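Local coordinates for cyclic nucleotide-gated potassium channel mll3241 (Mesorhizobium loti, PDB 4MUV), which forms, as a homotetramer, a potassium channel activated by cAMP, whose cytoplasmic cyclic nucleotide-binding domain is present here as an engineered variant holding cyclic GMP, at residues A[18-23]-A[59-64]; A[36-41]-A[105-110]. The protein carries 3 engineered substitutions. All coordinates share one frame; numbering follows the deposited sequence. Where two conformers were deposited one is given.

Contact 1. Residues A[18-23]-A[59-64]; sequences AAVPLF and MFFVVE
Phe23 points an edge of its ring at one face of Phe61: its CZ sits 3.4 Å from Phe61 CZ, over the rim of that ring, and the planes are inclined at 52°, an edge-to-face pair. Val20 fills the angle between the rings. With CG1 anti to the backbone N (chi1 -177°), it sets that methyl 3.8 Å from Phe61 CD2 and also over a face of Phe23, while CG2 meets Val63 CG1 at 3.6 Å. Leu22 comes to the edge of the Phe61 ring, CD2 lying 4.0 Å from CE2, and the small Ala19 settles beside Val63 near the partly exposed margin. The bond from Phe23 N to Val20 O, 3.0 Å, closes the turn from Val20 to Phe23, whose side chains both face strand 58-64. Behind them, Leu22 rests on Ile127 and Phe128 of helix 122-139, and Val63 on Leu16 of helix 13-17. The loop after helix 13-17 is thus packed against strand 58-64 of the domain's beta roll. Since the side chains meeting here are all apolar and no hydrogen bond joins the segments, the joint depends on shape and exclusion of water.

Contact 2. Residues A[36-41]-A[105-110]; sequences RALRAR and SLLSLH
Strands 39-41 and 105-110 run antiparallel, with 145° between their directions, and Arg39 pairs with Ser108 and Arg41 with Leu106 as hydrogen-bonded pairs. Arg39 N gives to Ser108 O at 3.0 Å, and Ser108 N returns a bond to Arg39 O. At the second pair, Leu106 N reaches Arg41 O at 2.8 Å and Arg41 N bonds to Leu106 O. Between them Ala40 and Leu107 form a non-hydrogen-bonded pair, where the CA of Ala40 approaches Leu106 O. Past the Arg39-Ser108 pair, water takes over: one molecule links Ala37 O to His110 N, and a second lies 2.9 Å from Ser108 O. This is the edge of the antiparallel sheet 39-43, 104-110, 58-64, 82-83, half of the beta roll of the cyclic nucleotide-binding fold; His110 is the N-cap of helix 111-120, so the strand passes directly into that helix. Side chains alternate across the sheet. On the face of Ala40 and Leu107, the methyl CB of Ala40 lies 3.8 Å from Leu107 CD2, and its small size suits a place against Asn13 and Leu16 of helix 13-17. Leu38 spreads its two branches, CD1 packing on Leu107 CD1 and CD2 lying 3.7 Å from Leu109 CD1. The other face carries Arg39, Arg41 and Ser108 beside Leu106. Arg39, extended from CG to NE, lays a face of its guanidinium near His110 NE2, 3.5 Å from NH1, with the planes 44° apart and not placed to hydrogen-bond. Arg41 instead folds back through chi2 (-71°), so that NH1 donates to Ala40 O at 2.8 Å from above the carbonyl plane, while a face of its guanidinium covers Arg39 CB and NH2 makes a salt bridge with Asp9.

How the contacts relate
Both contacts are largely buried and share one sheet, in which strands 58-64 and 104-110 are neighbours; their centres lie about 9 Å apart. Contact 1 attaches a loop to the sheet, whereas contact 2 adds the outermost strand, so the first relies on side-chain packing and the second chiefly on paired backbone bonds, with charged, partly exposed side chains. They meet directly: Met59 O and Leu109 N are 2.8 Å apart, a probable hydrogen bond, Val63 CG1 packs on Leu107 CD1, and Glu64 OE1 lies 2.8 Å from Ser105 OG, another probable hydrogen bond. The backbones form a classic beta bulge in which Ser105 stands across from Val63 and Glu64 together. Helix 13-17 touches both, through Leu16.

Contact 1. Residues A[18-23]-A[59-64]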
loop_
_atom_site.group_PDB
_atom_site.type_symbol
_atom_site.label_atom_id
_atom_site.label_comp_id
_atom_site.label_asym_id
_atom_site.label_seq_id
_atom_site.Cartn_x
_atom_site.Cartn_y
_atom_site.Cartn_z
ATOM N N ALA A 18 2.521 -13.028 3.868
ATOM C CA ALA A 18 2.118 -13.522 5.186
ATOM C C ALA A 18 2.152 -12.400 6.244
ATOM O O ALA A 18 1.505 -12.506 7.267
ATOM C CB ALA A 18 3.018 -14.676 5.613
ATOM N N ALA A 19 2.877 -11.314 5.967
ATOM C CA ALA A 19 2.965 -10.163 6.872
ATOM C C ALA A 19 1.836 -9.126 6.688
ATOM O O ALA A 19 1.873 -8.057 7.301
ATOM C CB ALA A 19 4.317 -9.483 6.702
ATOM N N VAL A 20 0.834 -9.428 5.882
ATOM C CA VAL A 20 -0.268 -8.487 5.624
ATOM C C VAL A 20 -1.571 -9.028 6.193
ATOM O O VAL A 20 -2.249 -9.795 5.531
ATOM C CB VAL A 20 -0.444 -8.218 4.104
ATOM C CG1 VAL A 20 -1.552 -7.169 3.857
ATOM C CG2 VAL A 20 0.861 -7.734 3.505
ATOM N N PRO A 21 -1.946 -8.579 7.404
ATOM C CA PRO A 21 -3.153 -9.125 8.025
ATOM C C PRO A 21 -4.398 -8.932 7.191
ATOM O O PRO A 21 -5.288 -9.777 7.221
ATOM C CB PRO A 21 -3.280 -8.312 9.314
ATOM C CG PRO A 21 -1.911 -7.910 9.632
ATOM C CD PRO A 21 -1.261 -7.643 8.311
ATOM N N LEU A 22 -4.464 -7.834 6.456
ATOM C CA LEU A 22 -5.632 -7.549 5.649
ATOM C C LEU A 22 -5.989 -8.721 4.745
ATOM O O LEU A 22 -7.164 -8.982 4.500
ATOM C CB LEU A 22 -5.407 -6.292 4.799
ATOM C CG LEU A 22 -6.628 -5.746 4.066
ATOM C CD1 LEU A 22 -7.686 -5.266 5.077
ATOM C CD2 LEU A 22 -6.210 -4.587 3.161
ATOM N N PHE A 23 -4.971 -9.425 4.265
ATOM C CA PHE A 23 -5.184 -10.454 3.245
ATOM C C PHE A 23 -5.446 -11.830 3.825
ATOM O O PHE A 23 -5.763 -12.744 3.081
ATOM C CB PHE A 23 -3.998 -10.514 2.291
ATOM C CG PHE A 23 -3.821 -9.265 1.431
ATOM C CD1 PHE A 23 -4.880 -8.404 1.176
ATOM C CD2 PHE A 23 -2.590 -8.974 0.889
ATOM C CE1 PHE A 23 -4.719 -7.258 0.390
ATOM C CE2 PHE A 23 -2.396 -7.836 0.104
ATOM C CZ PHE A 23 -3.466 -6.970 -0.149
ATOM N N MET A 59 -0.961 1.742 -4.482
ATOM C CA MET A 59 -0.815 1.811 -3.028
ATOM C C MET A 59 0.183 0.751 -2.593
ATOM O O MET A 59 0.686 -0.022 -3.422
ATOM C CB MET A 59 -2.146 1.677 -2.289
ATOM C CG MET A 59 -2.777 0.316 -2.421
ATOM S SD MET A 59 -4.124 0.025 -1.260
ATOM C CE MET A 59 -3.216 -0.011 0.280
ATOM N N PHE A 60 0.492 0.744 -1.303
ATOM C CA PHE A 60 1.634 0.004 -0.789
ATOM C C PHE A 60 1.285 -0.657 0.537
ATOM O O PHE A 60 0.652 -0.041 1.410
ATOM C CB PHE A 60 2.804 0.934 -0.544
ATOM C CG PHE A 60 3.228 1.718 -1.752
ATOM C CD1 PHE A 60 4.182 1.209 -2.615
ATOM C CD2 PHE A 60 2.709 2.970 -1.995
ATOM C CE1 PHE A 60 4.595 1.921 -3.722
ATOM C CE2 PHE A 60 3.116 3.699 -3.108
ATOM C CZ PHE A 60 4.061 3.170 -3.970
ATOM N N PHE A 61 1.717 -1.913 0.694
ATOM C CA PHE A 61 1.618 -2.665 1.945
ATOM C C PHE A 61 3.011 -2.779 2.516
ATOM O O PHE A 61 3.928 -3.256 1.863
ATOM C CB PHE A 61 1.009 -4.039 1.678
ATOM C CG PHE A 61 -0.362 -3.934 1.114
ATOM C CD1 PHE A 61 -0.553 -3.790 -0.243
ATOM C CD2 PHE A 61 -1.464 -3.900 1.950
ATOM C CE1 PHE A 61 -1.816 -3.644 -0.751
ATOM C CE2 PHE A 61 -2.731 -3.730 1.438
ATOM C CZ PHE A 61 -2.905 -3.608 0.084
ATOM N N VAL A 62 3.185 -2.317 3.758
ATOM C CA VAL A 62 4.498 -2.401 4.407
ATOM C C VAL A 62 4.704 -3.819 4.924
ATOM O O VAL A 62 3.851 -4.363 5.631
ATOM C CB VAL A 62 4.616 -1.421 5.588
ATOM C CG1 VAL A 62 5.981 -1.495 6.220
ATOM C CG2 VAL A 62 4.331 0.004 5.135
ATOM N N VAL A 63 5.830 -4.437 4.565
ATOM C CA VAL A 63 6.068 -5.820 4.959
ATOM C C VAL A 63 7.352 -6.036 5.737
ATOM O O VAL A 63 7.443 -7.051 6.408
ATOM C CB VAL A 63 5.882 -6.806 3.744
ATOM C CG1 VAL A 63 4.402 -6.907 3.343
ATOM C CG2 VAL A 63 6.697 -6.411 2.556
ATOM N N GLU A 64 8.307 -5.106 5.658
ATOM C CA GLU A 64 9.537 -5.124 6.469
ATOM C C GLU A 64 9.972 -3.677 6.646
ATOM O O GLU A 64 9.887 -2.894 5.700
ATOM C CB GLU A 64 10.692 -5.886 5.781
ATOM C CG GLU A 64 10.398 -7.327 5.339
ATOM C CD GLU A 64 11.554 -7.974 4.588
ATOM O OE1 GLU A 64 12.232 -7.297 3.776
ATOM O OE2 GLU A 64 11.772 -9.174 4.783
#

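Contact 2. Residues A[36-41]-A[105-110]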
loop_
_atom_site.group_PDB
_atom_site.type_symbol
_atom_site.label_atom_id
_atom_site.label_comp_id
_atom_site.label_asym_id
_atom_site.label_seq_id
_atom_site.Cartn_x
_atom_site.Cartn_y
_atom_site.Cartn_z
ATOM N N ARG A 36 -0.038 -12.265 -7.433
ATOM C CA ARG A 36 0.570 -12.238 -8.751
ATOM C C ARG A 36 0.672 -10.815 -9.308
ATOM O O ARG A 36 1.551 -10.530 -10.124
ATOM C CB ARG A 36 -0.226 -13.098 -9.731
ATOM C CG ARG A 36 -0.206 -14.559 -9.461
ATOM C CD ARG A 36 -0.829 -15.300 -10.650
ATOM N NE ARG A 36 -1.304 -16.641 -10.305
ATOM C CZ ARG A 36 -0.510 -17.686 -10.073
ATOM N NH1 ARG A 36 0.808 -17.557 -10.163
ATOM N NH2 ARG A 36 -1.035 -18.874 -9.773
ATOM N N ALA A 37 -0.241 -9.942 -8.899
ATOM C CA ALA A 37 -0.279 -8.581 -9.401
ATOM C C ALA A 37 0.598 -7.641 -8.602
ATOM O O ALA A 37 0.997 -6.582 -9.095
ATOM C CB ALA A 37 -1.696 -8.083 -9.395
ATOM N N LEU A 38 0.899 -7.999 -7.357
ATOM C CA LEU A 38 1.727 -7.166 -6.506
ATOM C C LEU A 38 3.140 -7.132 -7.040
ATOM O O LEU A 38 3.566 -8.053 -7.730
ATOM C CB LEU A 38 1.768 -7.700 -5.079
ATOM C CG LEU A 38 0.485 -7.581 -4.276
ATOM C CD1 LEU A 38 0.577 -8.390 -2.991
ATOM C CD2 LEU A 38 0.178 -6.142 -3.972
ATOM N N ARG A 39 3.876 -6.086 -6.692
ATOM C CA ARG A 39 5.284 -5.996 -7.027
ATOM C C ARG A 39 6.056 -5.638 -5.768
ATOM O O ARG A 39 5.812 -4.616 -5.165
ATOM C CB ARG A 39 5.506 -4.973 -8.144
ATOM C CG ARG A 39 4.749 -5.282 -9.440
ATOM C CD ARG A 39 4.948 -4.191 -10.477
ATOM N NE ARG A 39 4.105 -4.389 -11.648
ATOM C CZ ARG A 39 4.101 -3.560 -12.691
ATOM N NH1 ARG A 39 4.899 -2.491 -12.700
ATOM N NH2 ARG A 39 3.306 -3.801 -13.725
ATOM N N ALA A 40 7.002 -6.480 -5.356
ATOM C CA ALA A 40 7.772 -6.182 -4.161
ATOM C C ALA A 40 8.880 -5.191 -4.487
ATOM O O ALA A 40 9.562 -5.315 -5.501
ATOM C CB ALA A 40 8.337 -7.457 -3.534
ATOM N N ARG A 41 9.051 -4.219 -3.599
ATOM C CA ARG A 41 10.017 -3.147 -3.756
ATOM C C ARG A 41 10.677 -2.853 -2.429
ATOM O O ARG A 41 10.006 -2.759 -1.430
ATOM C CB ARG A 41 9.302 -1.862 -4.198
ATOM C CG ARG A 41 8.516 -1.990 -5.500
ATOM C CD ARG A 41 9.516 -2.103 -6.621
ATOM N NE ARG A 41 8.963 -2.209 -7.981
ATOM C CZ ARG A 41 8.867 -3.333 -8.696
ATOM N NH1 ARG A 41 9.198 -4.510 -8.182
ATOM N NH2 ARG A 41 8.452 -3.271 -9.969
ATOM N N SER A 105 10.628 -2.669 2.964
ATOM C CA SER A 105 10.076 -3.509 1.901
ATOM C C SER A 105 8.596 -3.300 1.846
ATOM O O SER A 105 7.896 -3.320 2.875
ATOM C CB SER A 105 10.350 -5.014 2.083
ATOM O OG SER A 105 11.726 -5.228 1.976
ATOM N N LEU A 106 8.134 -3.112 0.620
ATOM C CA LEU A 106 6.751 -2.828 0.300
ATOM C C LEU A 106 6.255 -3.815 -0.733
ATOM O O LEU A 106 7.011 -4.257 -1.584
ATOM C CB LEU A 106 6.651 -1.434 -0.334
ATOM C CG LEU A 106 7.255 -0.263 0.400
ATOM C CD1 LEU A 106 7.223 1.006 -0.434
ATOM C CD2 LEU A 106 6.542 -0.046 1.708
ATOM N N LEU A 107 4.968 -4.113 -0.681
ATOM C CA LEU A 107 4.256 -4.741 -1.792
ATOM C C LEU A 107 3.390 -3.654 -2.432
ATOM O O LEU A 107 2.497 -3.101 -1.793
ATOM C CB LEU A 107 3.412 -5.930 -1.317
ATOM C CG LEU A 107 4.214 -7.096 -0.742
ATOM C CD1 LEU A 107 3.300 -8.085 -0.064
ATOM C CD2 LEU A 107 4.989 -7.794 -1.838
ATOM N N SER A 108 3.682 -3.351 -3.697
ATOM C CA SER A 108 2.986 -2.319 -4.465
ATOM C C SER A 108 1.820 -2.907 -5.229
ATOM O O SER A 108 1.991 -3.918 -5.905
ATOM C CB SER A 108 3.966 -1.673 -5.454
ATOM O OG SER A 108 3.349 -0.671 -6.238
ATOM N N LEU A 109 0.674 -2.257 -5.132
ATOM C CA LEU A 109 -0.543 -2.679 -5.794
ATOM C C LEU A 109 -1.008 -1.551 -6.699
ATOM O O LEU A 109 -1.338 -0.461 -6.230
ATOM C CB LEU A 109 -1.614 -2.955 -4.748
ATOM C CG LEU A 109 -2.957 -3.460 -5.264
ATOM C CD1 LEU A 109 -2.778 -4.855 -5.841
ATOM C CD2 LEU A 109 -4.006 -3.476 -4.155
ATOM N N HIS A 110 -1.001 -1.800 -8.004
ATOM C CA HIS A 110 -1.418 -0.787 -8.956
ATOM C C HIS A 110 -2.926 -0.570 -8.894
ATOM O O HIS A 110 -3.689 -1.439 -8.492
ATOM C CB HIS A 110 -0.979 -1.176 -10.352
ATOM C CG HIS A 110 0.468 -0.913 -10.624
ATOM N ND1 HIS A 110 1.475 -1.189 -9.719
ATOM C CD2 HIS A 110 1.079 -0.405 -11.717
ATOM C CE1 HIS A 110 2.642 -0.869 -10.247
ATOM N NE2 HIS A 110 2.428 -0.385 -11.455
HETATM O O HOH W 1 -0.668 -4.373 -9.043
HETATM O O HOH W 2 2.210 -3.550 -8.723
#